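Arf-GAP with coiled-coil, ANK repeat and PH domain-containing protein 2 (Homo sapiens, PDB 6IF3) activates the GTPase of ARF6 and, through the ankyrin-repeat region that makes up most of this chain, interacts with RAB35. Local coordinates at residues Pro10-Gln13 against Leu14-Ser18; Val94-Phe97 against Leu98-Ala102. One frame throughout, in Å; residues are numbered along the deposited sequence.

Both contacts are local, formed along single helices of the ankyrin-repeat region, yet they occupy different places in it. Contact 1 lies on the first helix, 10-19, with its centre about 17 Å from the centre of the chain; contact 2, at about 7 Å, closes helix 91-99 in the middle of the stack. Their nearest atoms are about 11 Å apart, yet both pack against helix 58-66. Each sets a leucine over one guanidinium face of the exposed arginine four residues later; that leucine is partly exposed in contact 1 and buried in contact 2. Contact 1 is otherwise regular helix with a serine bonded back to the backbone, whereas contact 2 unwinds into a glycine turn.

Contact 1: Pro10-Gln13 against Leu14-Ser18; sequences PGLQ and LYRAS
The guanidinium of Arg16 lies flat against Leu12, whose methyl CD2 stands over the centre of one face, 3.9 Å from Arg16 CZ. The other methyl of Leu12, CD1, lies over the NE end of the guanidinium, 3.8 Å from Arg16 NE, and also approaches the Tyr15 ring obliquely, with Leu12 CD1 at 4.2 Å from Tyr15 CD2. One leucine fork is thus shared between an arginine plane and an aromatic ring. The torsions account for this: Leu12 carries CG anti to its N (chi1 178°), while in Arg16 CG lies opposite the carbonyl carbon (chi1 -69°) and the chain runs extended to NE, so that it passes across the leucine, and Arg16 CG rests 3.4 Å from Leu12 O.

Beneath these side chains the backbone is regular alpha helix. Carbonyls of Pro10, Gly11, Leu12 and Gln13 accept from the N-H groups of Leu14, Tyr15, Arg16 and Ala17 in turn; the Arg16 N to Leu12 O bond, at 3.0 Å, links the same two residues whose side chains meet. Leu14 O is gripped twice, from opposite faces of its plane: Ser18 N reaches it at 3.0 Å and Ser18 OG at 2.7 Å, the hydroxyl coming from above the carbonyl plane (37° out of it). This buried hydroxyl is therefore satisfied within its own helix turn.

The polar end of Tyr15 is held by a hydrogen bond between its OH and Glu43, and Leu12 also touches Trp38. On the buried side Leu14 meets Met26 and Ala29 of helix 23-31, and Leu14 and Ser18 both reach Pro48 of helix 48-55 and Leu64 of helix 58-66. Helix 10-19 is thereby fitted against three following helices of the ankyrin stack.

Contact 2: Val94-Phe97 against Leu98-Ala102; sequences VCLF and LKRGA
Leu96 and Arg100 touch one turn apart where helix 91-99 ends in a Schellman motif, within the second ankyrin repeat. Gly101, with phi 83°, is its C-prime residue, and the two defining bonds are Ala102 N to Phe97 O, 3.0 Å, and Gly101 N to Leu98 O, 3.2 Å. Arg100 N, by contrast, makes weak bonds to the carbonyls of Leu96 and Phe97, as befits the first residue to leave helical angles.

The tight part is apolar. Val94 and Leu98 lie side by side and point the same way, with Val94 CG1 at 3.7 Å from Leu98 CD1; Val94 packs on helix 81-88, and Leu98 on Leu129 and Ala133 of helix 124-141. Phe97, buried against Pro81 and Cys61, offers its CB to Ala102 CB across the turn at 3.8 Å.

On the solvent side the packing is looser at Lys99, whose exposed side chain passes Cys95 with CD 4.0 Å from Cys95 SG. Arg100, though also exposed, makes a close local contact: bent at chi2 (-51°) and chi3, it folds its guanidinium back so that one face meets the buried Leu96, with Leu96 CD1 3.4 Å from Arg100 NH1.

Contact 1: Pro10-Gln13 against Leu14-Ser18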
ATOM      1  N   PRO A  10      11.281 -32.147  23.310  1.00 27.47           N
ATOM      2  CA  PRO A  10      11.898 -30.840  23.119  1.00 22.01           C
ATOM      3  C   PRO A  10      11.085 -29.970  22.160  1.00 20.02           C
ATOM      4  O   PRO A  10      11.029 -28.766  22.365  1.00 17.66           O
ATOM      5  CB  PRO A  10      13.304 -31.182  22.550  1.00 26.28           C
ATOM      6  CG  PRO A  10      13.530 -32.579  22.903  1.00 34.03           C
ATOM      7  CD  PRO A  10      12.167 -33.234  22.872  1.00 31.01           C
ATOM      8  N   GLY A  11      10.430 -30.558  21.162  1.00 20.31           N
ATOM      9  CA  GLY A  11       9.615 -29.753  20.262  1.00 18.89           C
ATOM     10  C   GLY A  11       8.488 -29.077  21.032  1.00 17.22           C
ATOM     11  O   GLY A  11       8.193 -27.888  20.804  1.00 17.60           O
ATOM     12  N   LEU A  12       7.840 -29.821  21.914  1.00 18.62           N
ATOM     13  CA  LEU A  12       6.753 -29.280  22.710  1.00 17.36           C
ATOM     14  C   LEU A  12       7.266 -28.215  23.666  1.00 19.45           C
ATOM     15  O   LEU A  12       6.613 -27.197  23.877  1.00 18.40           O
ATOM     16  CB  LEU A  12       6.059 -30.414  23.478  1.00 19.73           C
ATOM     17  CG  LEU A  12       4.907 -30.017  24.399  1.00 22.89           C
ATOM     18  CD1 LEU A  12       3.824 -29.267  23.613  1.00 22.70           C
ATOM     19  CD2 LEU A  12       4.366 -31.218  25.084  1.00 24.31           C
ATOM     20  N   GLN A  13       8.445 -28.426  24.239  1.00 21.17           N
ATOM     21  CA  GLN A  13       9.027 -27.388  25.100  1.00 20.75           C
ATOM     22  C   GLN A  13       9.275 -26.098  24.336  1.00 18.43           C
ATOM     23  O   GLN A  13       9.002 -25.010  24.840  1.00 20.18           O
ATOM     24  CB  GLN A  13      10.330 -27.906  25.746  1.00 21.88           C
ATOM     25  CG  GLN A  13      10.088 -28.995  26.784  1.00 31.28           C
ATOM     26  CD  GLN A  13      11.373 -29.572  27.340  1.00 43.56           C
ATOM     27  OE1 GLN A  13      12.406 -29.571  26.670  1.00 48.73           O
ATOM     28  NE2 GLN A  13      11.322 -30.049  28.579  1.00 49.04           N
ATOM     29  N   LEU A  14       9.754 -26.212  23.102  1.00 15.99           N
ATOM     30  CA  LEU A  14      10.017 -25.050  22.273  1.00 15.95           C
ATOM     31  C   LEU A  14       8.721 -24.340  21.932  1.00 19.25           C
ATOM     32  O   LEU A  14       8.656 -23.110  21.966  1.00 20.38           O
ATOM     33  CB  LEU A  14      10.753 -25.467  20.997  1.00 17.37           C
ATOM     34  CG  LEU A  14      10.994 -24.408  19.924  1.00 14.50           C
ATOM     35  CD1 LEU A  14      11.925 -23.316  20.508  1.00 17.61           C
ATOM     36  CD2 LEU A  14      11.570 -25.075  18.692  1.00 17.63           C
ATOM     37  N   TYR A  15       7.711 -25.129  21.576  1.00 18.55           N
ATOM     38  CA  TYR A  15       6.388 -24.633  21.216  1.00 18.76           C
ATOM     39  C   TYR A  15       5.793 -23.773  22.346  1.00 16.54           C
ATOM     40  O   TYR A  15       5.261 -22.672  22.103  1.00 19.45           O
ATOM     41  CB  TYR A  15       5.514 -25.854  20.913  1.00 18.64           C
ATOM     42  CG  TYR A  15       4.057 -25.675  20.559  1.00 14.40           C
ATOM     43  CD1 TYR A  15       3.645 -25.603  19.222  1.00 15.10           C
ATOM     44  CD2 TYR A  15       3.063 -25.682  21.544  1.00 14.93           C
ATOM     45  CE1 TYR A  15       2.316 -25.526  18.882  1.00 18.08           C
ATOM     46  CE2 TYR A  15       1.708 -25.576  21.208  1.00 17.16           C
ATOM     47  CZ  TYR A  15       1.342 -25.529  19.866  1.00 15.85           C
ATOM     48  OH  TYR A  15       0.041 -25.414  19.518  1.00 22.04           O
ATOM     49  N   ARG A  16       5.855 -24.288  23.565  1.00 18.09           N
ATOM     50  CA  ARG A  16       5.309 -23.584  24.725  1.00 16.63           C
ATOM     51  C   ARG A  16       6.111 -22.326  25.027  1.00 21.75           C
ATOM     52  O   ARG A  16       5.558 -21.260  25.327  1.00 20.21           O
ATOM     53  CB  ARG A  16       5.312 -24.515  25.944  1.00 20.78           C
ATOM     54  CG  ARG A  16       4.298 -25.640  25.800  1.00 27.27           C
ATOM     55  CD  ARG A  16       4.348 -26.637  26.943  1.00 35.62           C
ATOM     56  NE  ARG A  16       3.148 -27.464  26.863  1.00 36.85           N
ATOM     57  CZ  ARG A  16       2.919 -28.565  27.577  1.00 42.63           C
ATOM     58  NH1 ARG A  16       3.822 -29.009  28.437  1.00 42.50           N
ATOM     59  NH2 ARG A  16       1.779 -29.225  27.412  1.00 44.01           N
ATOM     60  N   ALA A  17       7.432 -22.444  24.966  1.00 18.01           N
ATOM     61  CA  ALA A  17       8.285 -21.318  25.339  1.00 17.73           C
ATOM     62  C   ALA A  17       8.154 -20.178  24.334  1.00 15.94           C
ATOM     63  O   ALA A  17       8.385 -19.021  24.677  1.00 18.03           O
ATOM     64  CB  ALA A  17       9.747 -21.790  25.469  1.00 19.56           C
ATOM     65  N   SER A  18       7.791 -20.500  23.088  1.00 14.88           N
ATOM     66  CA  SER A  18       7.642 -19.475  22.045  1.00 15.53           C
ATOM     67  C   SER A  18       6.467 -18.564  22.324  1.00 16.99           C
ATOM     68  O   SER A  18       6.572 -17.339  22.162  1.00 16.06           O
ATOM     69  CB  SER A  18       7.464 -20.138  20.679  1.00 19.75           C
ATOM     70  OG  SER A  18       8.622 -20.900  20.348  1.00 19.26           O
TER

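Contact 2: Val94-Phe97 against Leu98-Ala102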
ATOM      1  N   VAL A  94       4.013  -8.623  10.924  1.00 15.72           N
ATOM      2  CA  VAL A  94       3.746  -8.599   9.469  1.00 16.84           C
ATOM      3  C   VAL A  94       4.961  -7.998   8.730  1.00 18.91           C
ATOM      4  O   VAL A  94       5.445  -8.524   7.729  1.00 16.72           O
ATOM      5  CB  VAL A  94       2.453  -7.800   9.157  1.00 17.11           C
ATOM      6  CG1 VAL A  94       2.323  -7.494   7.644  1.00 13.54           C
ATOM      7  CG2 VAL A  94       1.231  -8.602   9.641  1.00 17.15           C
ATOM      8  N   CYS A  95       5.492  -6.896   9.240  1.00 16.41           N
ATOM      9  CA  CYS A  95       6.623  -6.253   8.606  1.00 16.55           C
ATOM     10  C   CYS A  95       7.850  -7.184   8.570  1.00 16.68           C
ATOM     11  O   CYS A  95       8.477  -7.334   7.531  1.00 16.27           O
ATOM     12  CB  CYS A  95       6.962  -4.952   9.330  1.00 17.66           C
ATOM     13  SG  CYS A  95       8.178  -3.980   8.491  1.00 21.01           S
ATOM     14  N   LEU A  96       8.144  -7.816   9.701  1.00 15.55           N
ATOM     15  CA  LEU A  96       9.264  -8.762   9.786  1.00 16.62           C
ATOM     16  C   LEU A  96       9.119  -9.909   8.776  1.00 16.29           C
ATOM     17  O   LEU A  96      10.029 -10.198   8.007  1.00 17.28           O
ATOM     18  CB  LEU A  96       9.343  -9.306  11.200  1.00 14.80           C
ATOM     19  CG  LEU A  96      10.345 -10.470  11.334  1.00 17.40           C
ATOM     20  CD1 LEU A  96      11.771 -10.013  11.216  1.00 20.06           C
ATOM     21  CD2 LEU A  96      10.080 -11.201  12.656  1.00 18.88           C
ATOM     22  N   PHE A  97       7.948 -10.515   8.759  1.00 14.46           N
ATOM     23  CA  PHE A  97       7.725 -11.645   7.862  1.00 15.49           C
ATOM     24  C   PHE A  97       7.830 -11.227   6.408  1.00 17.04           C
ATOM     25  O   PHE A  97       8.412 -11.956   5.611  1.00 17.16           O
ATOM     26  CB  PHE A  97       6.360 -12.302   8.135  1.00 16.07           C
ATOM     27  CG  PHE A  97       6.267 -12.953   9.481  1.00 14.39           C
ATOM     28  CD1 PHE A  97       7.408 -13.441  10.127  1.00 17.21           C
ATOM     29  CD2 PHE A  97       5.040 -13.070  10.125  1.00 14.52           C
ATOM     30  CE1 PHE A  97       7.316 -14.033  11.393  1.00 19.70           C
ATOM     31  CE2 PHE A  97       4.927 -13.650  11.383  1.00 15.90           C
ATOM     32  CZ  PHE A  97       6.056 -14.134  12.025  1.00 16.45           C
ATOM     33  N   LEU A  98       7.286 -10.065   6.054  1.00 16.10           N
ATOM     34  CA  LEU A  98       7.394  -9.597   4.673  1.00 17.15           C
ATOM     35  C   LEU A  98       8.879  -9.405   4.294  1.00 20.00           C
ATOM     36  O   LEU A  98       9.293  -9.804   3.201  1.00 21.41           O
ATOM     37  CB  LEU A  98       6.583  -8.307   4.488  1.00 15.41           C
ATOM     38  CG  LEU A  98       5.066  -8.530   4.544  1.00 13.93           C
ATOM     39  CD1 LEU A  98       4.346  -7.173   4.517  1.00 16.49           C
ATOM     40  CD2 LEU A  98       4.604  -9.372   3.339  1.00 18.40           C
ATOM     41  N   LYS A  99       9.688  -8.820   5.188  1.00 16.55           N
ATOM     42  CA  LYS A  99      11.101  -8.592   4.896  1.00 19.08           C
ATOM     43  C   LYS A  99      11.889  -9.892   4.868  1.00 21.80           C
ATOM     44  O   LYS A  99      12.969  -9.957   4.278  1.00 23.89           O
ATOM     45  CB  LYS A  99      11.714  -7.643   5.921  1.00 20.23           C
ATOM     46  CG  LYS A  99      11.273  -6.221   5.684  1.00 21.33           C
ATOM     47  CD  LYS A  99      11.574  -5.313   6.855  1.00 27.60           C
ATOM     48  CE  LYS A  99      13.067  -5.193   7.119  1.00 28.10           C
ATOM     49  NZ  LYS A  99      13.881  -4.564   6.026  1.00 28.89           N
ATOM     50  N   ARG A 100      11.336 -10.930   5.484  1.00 27.88           N
ATOM     51  CA  ARG A 100      12.013 -12.227   5.500  1.00 31.90           C
ATOM     52  C   ARG A 100      11.495 -13.191   4.437  1.00 28.48           C
ATOM     53  O   ARG A 100      11.722 -14.395   4.523  1.00 30.54           O
ATOM     54  CB  ARG A 100      11.900 -12.862   6.885  1.00 28.99           C
ATOM     55  CG  ARG A 100      12.727 -12.151   7.936  1.00 32.59           C
ATOM     56  CD  ARG A 100      14.167 -11.959   7.483  1.00 44.62           C
ATOM     57  NE  ARG A 100      14.609 -10.583   7.687  1.00 52.52           N
ATOM     58  CZ  ARG A 100      14.894 -10.067   8.875  1.00 57.12           C
ATOM     59  NH1 ARG A 100      14.808 -10.821   9.963  1.00 62.99           N
ATOM     60  NH2 ARG A 100      15.265  -8.803   8.979  1.00 59.64           N
ATOM     61  N   GLY A 101      10.792 -12.667   3.438  1.00 25.24           N
ATOM     62  CA  GLY A 101      10.376 -13.454   2.278  1.00 28.27           C
ATOM     63  C   GLY A 101       9.109 -14.293   2.428  1.00 23.99           C
ATOM     64  O   GLY A 101       8.859 -15.223   1.651  1.00 29.79           O
ATOM     65  N   ALA A 102       8.303 -13.998   3.435  1.00 18.92           N
ATOM     66  CA  ALA A 102       7.015 -14.674   3.570  1.00 18.06           C
ATOM     67  C   ALA A 102       6.163 -14.548   2.313  1.00 20.56           C
ATOM     68  O   ALA A 102       6.117 -13.474   1.666  1.00 21.49           O
ATOM     69  CB  ALA A 102       6.259 -14.140   4.762  1.00 20.82           C
TER